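PDB 5EJY: myosin-I heavy chain from Dictyostelium discoideum, which is an unconventional class VII myosin, an actin-based motor with ATPase activity that takes part in the early steps of phagocytosis and in adhesion. Local coordinates for residues A[69-74]-A[124-128]; A[62-67]-A[108-112]. All blocks are in the same frame, centred on the assembly; numbering follows the deposited sequence.

Interaction 1. Residues A[69-74]-A[124-128]; sequences YMNSNP and RVWEL
R124 and Y69 carry the polar half of this contact. R124 reaches past the end of helix 53-70 and grips the chain where it leaves the helix. Its NH1 donates to S72 O at 2.6 Å, nearly straight (162°) and in the guanidinium plane. The same NH1 also gives a more bent bond to Y69 O at 3.0 Å, and NH2 adds a weak one to S72 O. S72 OG donates to Y69 O as well, at 3.0 Å. The buried arginine head thus ties together one carbonyl at the helix end and one in the loop after it. R124 gets there by a bend in its chain at chi2 (-65°), which brings CD over the face of the Y69 ring opposite L128, nearest CE1. P74 CG lies against NH2.

Y69 OH donates to E127 OE1 at 2.7 Å and meets the carboxylate from above its plane. The E127 carboxylate also makes a long salt bridge to R124 NE, and OE2 pairs with K196. These two positive neighbours would probably favour its charged form.

Two apolar contacts complete the joint. L128 CD2 sits over the other face of the Y69 ring, 3.9 Å from the centroid, a CH-pi contact. Separately, M70 SD rests on V125 CG2 at 3.4 Å. F84 and V88 of helix 81-97 also pack around Y69.

A buried arginine side chain thus binds carbonyls at the end of helix 53-70 and in the following turn, joining them to helix 119-133 in the helical MyTH4 domain.

Interaction 2. Residues A[62-67]-A[108-112]; sequences IFSKVL and QLIKQ
F63 packs against two glutamines of helix 102-112, Q108 at its CB and CD1 edge and Q112 near CZ and CE1. Both turn their amides steeply to its ring. The helix segments cross at -42°, with their axes 11.1 Å apart at closest approach.

Q108 meets F63 at the ring edge. Its chain is extended beyond CG, which brings OE1 to 3.1 Å from F63 CA and also close to F63 CB. The amide plane stands 64° from the ring. OE1 touches I62 CG2 too, at 3.4 Å. The other end of this amide is well used: NE2 donates to E104 OE2 and to A59 O, so the group is held from turning.

The Q112 and F63 side chains point at each other from their own helices, and the approach is oblique to the ring. A bend at chi2 (-61°) swings the Q112 amide to the far end of the ring, with CD 3.5 Å from F63 CZ. Its NE2 lies 3.4 Å from L67 CD2 and is bonded to Q39 O. With an alanine here, Q39 O is likely to lose this donor, and a gap would probably open beside F63 CZ and L67 CD2.

K111 lays its CE near F63 CE1, while its NZ bonds to S37 O and Q39 OE1. V66 CG2 meets L109 CD2 at 4.1 Å, and L128 of helix 119-133 packs on both residues.

The two helix segments therefore meet by packing; Q108 OE1 comes near F63 N, but the angle is too poor for a hydrogen bond. The buried polar groups bond to other residues around this part of the MyTH4 core.

Interactions 1 and 2 lie in the MyTH4 domain, with centres about 10 Å apart. Both use helix 53-70: interaction 2 takes 62-67, and interaction 1 takes its end and the turn beyond, 69-74. Their partners, helices 102-112 and 119-133, are consecutive in the chain. The order is 62-67, 69-74, 108-112, 124-128, so the two contacts interleave. They also touch directly. L128 CD1 packs on V66 CG1, V125 CG1 on L109 O, and M70 SD on Q112 NE2. One helix is thus packed against a successive pair, and the three share one buried core on the MyTH4 side of this MyTH4-FERM tail fragment.

Interaction 1. Residues A[69-74]-A[124-128]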
loop_
_atom_site.group_PDB
_atom_site.type_symbol
_atom_site.label_atom_id
_atom_site.label_comp_id
_atom_site.label_asym_id
_atom_site.label_seq_id
_atom_site.Cartn_x
_atom_site.Cartn_y
_atom_site.Cartn_z
ATOM N N TYR A 69 20.385 -21.390 -3.671
ATOM C CA TYR A 69 19.880 -20.849 -2.408
ATOM C C TYR A 69 20.039 -21.872 -1.294
ATOM O O TYR A 69 20.420 -21.531 -0.174
ATOM C CB TYR A 69 18.413 -20.416 -2.515
ATOM C CG TYR A 69 17.861 -19.859 -1.219
ATOM C CD1 TYR A 69 17.168 -20.668 -0.328
ATOM C CD2 TYR A 69 18.034 -18.524 -0.887
ATOM C CE1 TYR A 69 16.664 -20.160 0.869
ATOM C CE2 TYR A 69 17.541 -18.010 0.303
ATOM C CZ TYR A 69 16.858 -18.823 1.171
ATOM O OH TYR A 69 16.370 -18.303 2.348
ATOM N N MET A 70 19.740 -23.129 -1.605
ATOM C CA MET A 70 19.853 -24.204 -0.628
ATOM C C MET A 70 21.278 -24.343 -0.097
ATOM O O MET A 70 21.481 -24.614 1.081
ATOM C CB MET A 70 19.411 -25.528 -1.241
ATOM C CG MET A 70 17.928 -25.616 -1.479
ATOM S SD MET A 70 17.481 -27.135 -2.303
ATOM C CE MET A 70 18.178 -28.354 -1.174
ATOM N N ASN A 71 22.246 -24.134 -0.980
ATOM C CA ASN A 71 23.653 -24.362 -0.679
ATOM C C ASN A 71 24.385 -23.125 -0.181
ATOM O O ASN A 71 25.572 -23.193 0.136
ATOM C CB ASN A 71 24.365 -24.890 -1.932
ATOM C CG ASN A 71 23.933 -26.296 -2.293
ATOM O OD1 ASN A 71 23.524 -27.068 -1.427
ATOM N ND2 ASN A 71 24.023 -26.637 -3.573
ATOM N N SER A 72 23.695 -21.990 -0.115
ATOM C CA SER A 72 24.381 -20.729 0.155
ATOM C C SER A 72 24.704 -20.542 1.633
ATOM O O SER A 72 23.997 -21.040 2.506
ATOM C CB SER A 72 23.595 -19.526 -0.398
ATOM O OG SER A 72 22.376 -19.347 0.298
ATOM N N ASN A 73 25.792 -19.826 1.896
ATOM C CA ASN A 73 26.259 -19.588 3.258
ATOM C C ASN A 73 25.376 -18.594 4.007
ATOM O O ASN A 73 25.104 -17.502 3.511
ATOM C CB ASN A 73 27.714 -19.100 3.237
ATOM C CG ASN A 73 28.206 -18.658 4.606
ATOM O OD1 ASN A 73 27.815 -19.213 5.634
ATOM N ND2 ASN A 73 29.071 -17.646 4.624
ATOM N N PRO A 74 24.926 -18.978 5.208
ATOM C CA PRO A 74 24.110 -18.124 6.077
ATOM C C PRO A 74 24.729 -16.742 6.304
ATOM O O PRO A 74 24.027 -15.812 6.697
ATOM C CB PRO A 74 24.082 -18.904 7.393
ATOM C CG PRO A 74 24.241 -20.329 6.983
ATOM C CD PRO A 74 25.159 -20.309 5.798
ATOM N N ARG A 124 16.321 -24.609 4.274
ATOM C CA ARG A 124 16.400 -23.695 3.135
ATOM C C ARG A 124 15.279 -23.909 2.122
ATOM O O ARG A 124 14.719 -22.938 1.591
ATOM C CB ARG A 124 17.753 -23.824 2.436
ATOM C CG ARG A 124 18.888 -23.174 3.201
ATOM C CD ARG A 124 18.679 -21.673 3.273
ATOM N NE ARG A 124 19.668 -21.022 4.122
ATOM C CZ ARG A 124 20.949 -20.886 3.796
ATOM N NH1 ARG A 124 21.391 -21.364 2.639
ATOM N NH2 ARG A 124 21.790 -20.278 4.626
ATOM N N VAL A 125 14.963 -25.168 1.828
ATOM C CA VAL A 125 13.896 -25.444 0.871
ATOM C C VAL A 125 12.567 -24.950 1.430
ATOM O O VAL A 125 11.757 -24.404 0.698
ATOM C CB VAL A 125 13.749 -26.941 0.509
ATOM C CG1 VAL A 125 12.636 -27.114 -0.534
ATOM C CG2 VAL A 125 15.049 -27.497 -0.025
ATOM N N TRP A 126 12.349 -25.131 2.731
ATOM C CA TRP A 126 11.086 -24.693 3.328
ATOM C C TRP A 126 10.961 -23.159 3.402
ATOM O O TRP A 126 9.854 -22.616 3.310
ATOM C CB TRP A 126 10.831 -25.384 4.676
ATOM C CG TRP A 126 10.213 -26.740 4.476
ATOM C CD1 TRP A 126 10.854 -27.956 4.469
ATOM C CD2 TRP A 126 8.838 -27.011 4.192
ATOM N NE1 TRP A 126 9.952 -28.961 4.219
ATOM C CE2 TRP A 126 8.708 -28.410 4.045
ATOM C CE3 TRP A 126 7.700 -26.207 4.056
ATOM C CZ2 TRP A 126 7.484 -29.020 3.775
ATOM C CZ3 TRP A 126 6.490 -26.808 3.782
ATOM C CH2 TRP A 126 6.386 -28.206 3.648
ATOM N N GLU A 127 12.090 -22.471 3.530
ATOM C CA GLU A 127 12.119 -21.017 3.356
ATOM C C GLU A 127 11.681 -20.617 1.941
ATOM O O GLU A 127 10.911 -19.671 1.775
ATOM C CB GLU A 127 13.508 -20.459 3.643
ATOM C CG GLU A 127 13.899 -20.495 5.137
ATOM C CD GLU A 127 15.368 -20.186 5.373
ATOM O OE1 GLU A 127 16.103 -20.003 4.383
ATOM O OE2 GLU A 127 15.792 -20.140 6.551
ATOM N N LEU A 128 12.198 -21.325 0.933
ATOM C CA LEU A 128 11.782 -21.128 -0.455
ATOM C C LEU A 128 10.302 -21.384 -0.650
ATOM O O LEU A 128 9.625 -20.639 -1.356
ATOM C CB LEU A 128 12.565 -22.041 -1.396
ATOM C CG LEU A 128 14.049 -21.721 -1.562
ATOM C CD1 LEU A 128 14.737 -22.766 -2.452
ATOM C CD2 LEU A 128 14.219 -20.313 -2.144
#

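Interaction 2. Residues A[62-67]-A[108-112]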
loop_
_atom_site.group_PDB
_atom_site.type_symbol
_atom_site.label_atom_id
_atom_site.label_comp_id
_atom_site.label_asym_id
_atom_site.label_seq_id
_atom_site.Cartn_x
_atom_site.Cartn_y
_atom_site.Cartn_z
ATOM N N ILE A 62 15.738 -22.250 -13.076
ATOM C CA ILE A 62 15.112 -22.087 -11.769
ATOM C C ILE A 62 15.657 -23.140 -10.798
ATOM O O ILE A 62 15.977 -22.846 -9.646
ATOM C CB ILE A 62 13.570 -22.173 -11.880
ATOM C CG1 ILE A 62 13.025 -20.856 -12.449
ATOM C CG2 ILE A 62 12.947 -22.530 -10.511
ATOM C CD1 ILE A 62 11.561 -20.878 -12.889
ATOM N N PHE A 63 15.784 -24.370 -11.274
ATOM C CA PHE A 63 16.290 -25.427 -10.409
ATOM C C PHE A 63 17.706 -25.124 -9.949
ATOM O O PHE A 63 18.038 -25.304 -8.782
ATOM C CB PHE A 63 16.216 -26.800 -11.075
ATOM C CG PHE A 63 16.442 -27.935 -10.106
ATOM C CD1 PHE A 63 15.412 -28.390 -9.303
ATOM C CD2 PHE A 63 17.695 -28.509 -9.969
ATOM C CE1 PHE A 63 15.624 -29.436 -8.395
ATOM C CE2 PHE A 63 17.913 -29.549 -9.071
ATOM C CZ PHE A 63 16.882 -30.005 -8.284
ATOM N N SER A 64 18.541 -24.643 -10.857
ATOM C CA SER A 64 19.876 -24.191 -10.467
ATOM C C SER A 64 19.824 -23.094 -9.399
ATOM O O SER A 64 20.650 -23.085 -8.481
ATOM C CB SER A 64 20.674 -23.716 -11.682
ATOM O OG SER A 64 20.739 -24.745 -12.656
ATOM N N LYS A 65 18.861 -22.177 -9.508
ATOM C CA LYS A 65 18.707 -21.135 -8.490
ATOM C C LYS A 65 18.272 -21.711 -7.138
ATOM O O LYS A 65 18.731 -21.260 -6.085
ATOM C CB LYS A 65 17.714 -20.049 -8.930
ATOM C CG LYS A 65 18.027 -19.377 -10.253
ATOM C CD LYS A 65 19.374 -18.679 -10.258
ATOM C CE LYS A 65 19.549 -17.887 -11.555
ATOM N NZ LYS A 65 20.958 -17.472 -11.790
ATOM N N VAL A 66 17.374 -22.693 -7.172
ATOM C CA VAL A 66 16.981 -23.415 -5.963
ATOM C C VAL A 66 18.208 -24.040 -5.290
ATOM O O VAL A 66 18.463 -23.827 -4.104
ATOM C CB VAL A 66 15.936 -24.519 -6.274
ATOM C CG1 VAL A 66 15.665 -25.384 -5.034
ATOM C CG2 VAL A 66 14.629 -23.905 -6.808
ATOM N N LEU A 67 18.975 -24.807 -6.054
ATOM C CA LEU A 67 20.191 -25.413 -5.523
ATOM C C LEU A 67 21.110 -24.352 -4.935
ATOM O O LEU A 67 21.673 -24.533 -3.850
ATOM C CB LEU A 67 20.925 -26.185 -6.617
ATOM C CG LEU A 67 20.225 -27.460 -7.084
ATOM C CD1 LEU A 67 20.977 -28.100 -8.244
ATOM C CD2 LEU A 67 20.087 -28.418 -5.927
ATOM N N GLN A 108 9.323 -28.481 -7.956
ATOM C CA GLN A 108 10.746 -28.501 -7.626
ATOM C C GLN A 108 10.979 -28.379 -6.127
ATOM O O GLN A 108 11.900 -28.999 -5.585
ATOM C CB GLN A 108 11.506 -27.392 -8.353
ATOM C CG GLN A 108 11.552 -27.559 -9.865
ATOM C CD GLN A 108 12.410 -26.497 -10.542
ATOM O OE1 GLN A 108 13.244 -25.850 -9.903
ATOM N NE2 GLN A 108 12.211 -26.319 -11.840
ATOM N N LEU A 109 10.159 -27.575 -5.454
ATOM C CA LEU A 109 10.320 -27.388 -4.005
ATOM C C LEU A 109 9.809 -28.596 -3.209
ATOM O O LEU A 109 10.392 -28.978 -2.188
ATOM C CB LEU A 109 9.624 -26.103 -3.537
ATOM C CG LEU A 109 10.109 -24.850 -4.272
ATOM C CD1 LEU A 109 9.316 -23.604 -3.861
ATOM C CD2 LEU A 109 11.612 -24.643 -4.061
ATOM N N ILE A 110 8.706 -29.178 -3.664
ATOM C CA ILE A 110 8.223 -30.424 -3.065
ATOM C C ILE A 110 9.309 -31.481 -3.189
ATOM O O ILE A 110 9.688 -32.124 -2.205
ATOM C CB ILE A 110 6.948 -30.915 -3.756
ATOM C CG1 ILE A 110 5.811 -29.920 -3.515
ATOM C CG2 ILE A 110 6.560 -32.323 -3.251
ATOM C CD1 ILE A 110 4.638 -30.083 -4.452
ATOM N N LYS A 111 9.822 -31.633 -4.406
ATOM C CA LYS A 111 10.895 -32.583 -4.703
ATOM C C LYS A 111 12.111 -32.407 -3.791
ATOM O O LYS A 111 12.583 -33.371 -3.175
ATOM C CB LYS A 111 11.309 -32.457 -6.182
ATOM C CG LYS A 111 12.667 -33.054 -6.529
ATOM C CD LYS A 111 13.032 -32.793 -8.004
ATOM C CE LYS A 111 14.480 -33.178 -8.282
ATOM N NZ LYS A 111 14.670 -34.662 -8.135
ATOM N N GLN A 112 12.624 -31.183 -3.704
ATOM C CA GLN A 112 13.854 -30.949 -2.955
ATOM C C GLN A 112 13.666 -31.053 -1.445
ATOM O O GLN A 112 14.647 -31.099 -0.701
ATOM C CB GLN A 112 14.473 -29.593 -3.306
ATOM C CG GLN A 112 15.088 -29.532 -4.706
ATOM C CD GLN A 112 16.220 -30.539 -4.896
ATOM O OE1 GLN A 112 15.988 -31.691 -5.255
ATOM N NE2 GLN A 112 17.446 -30.099 -4.661
#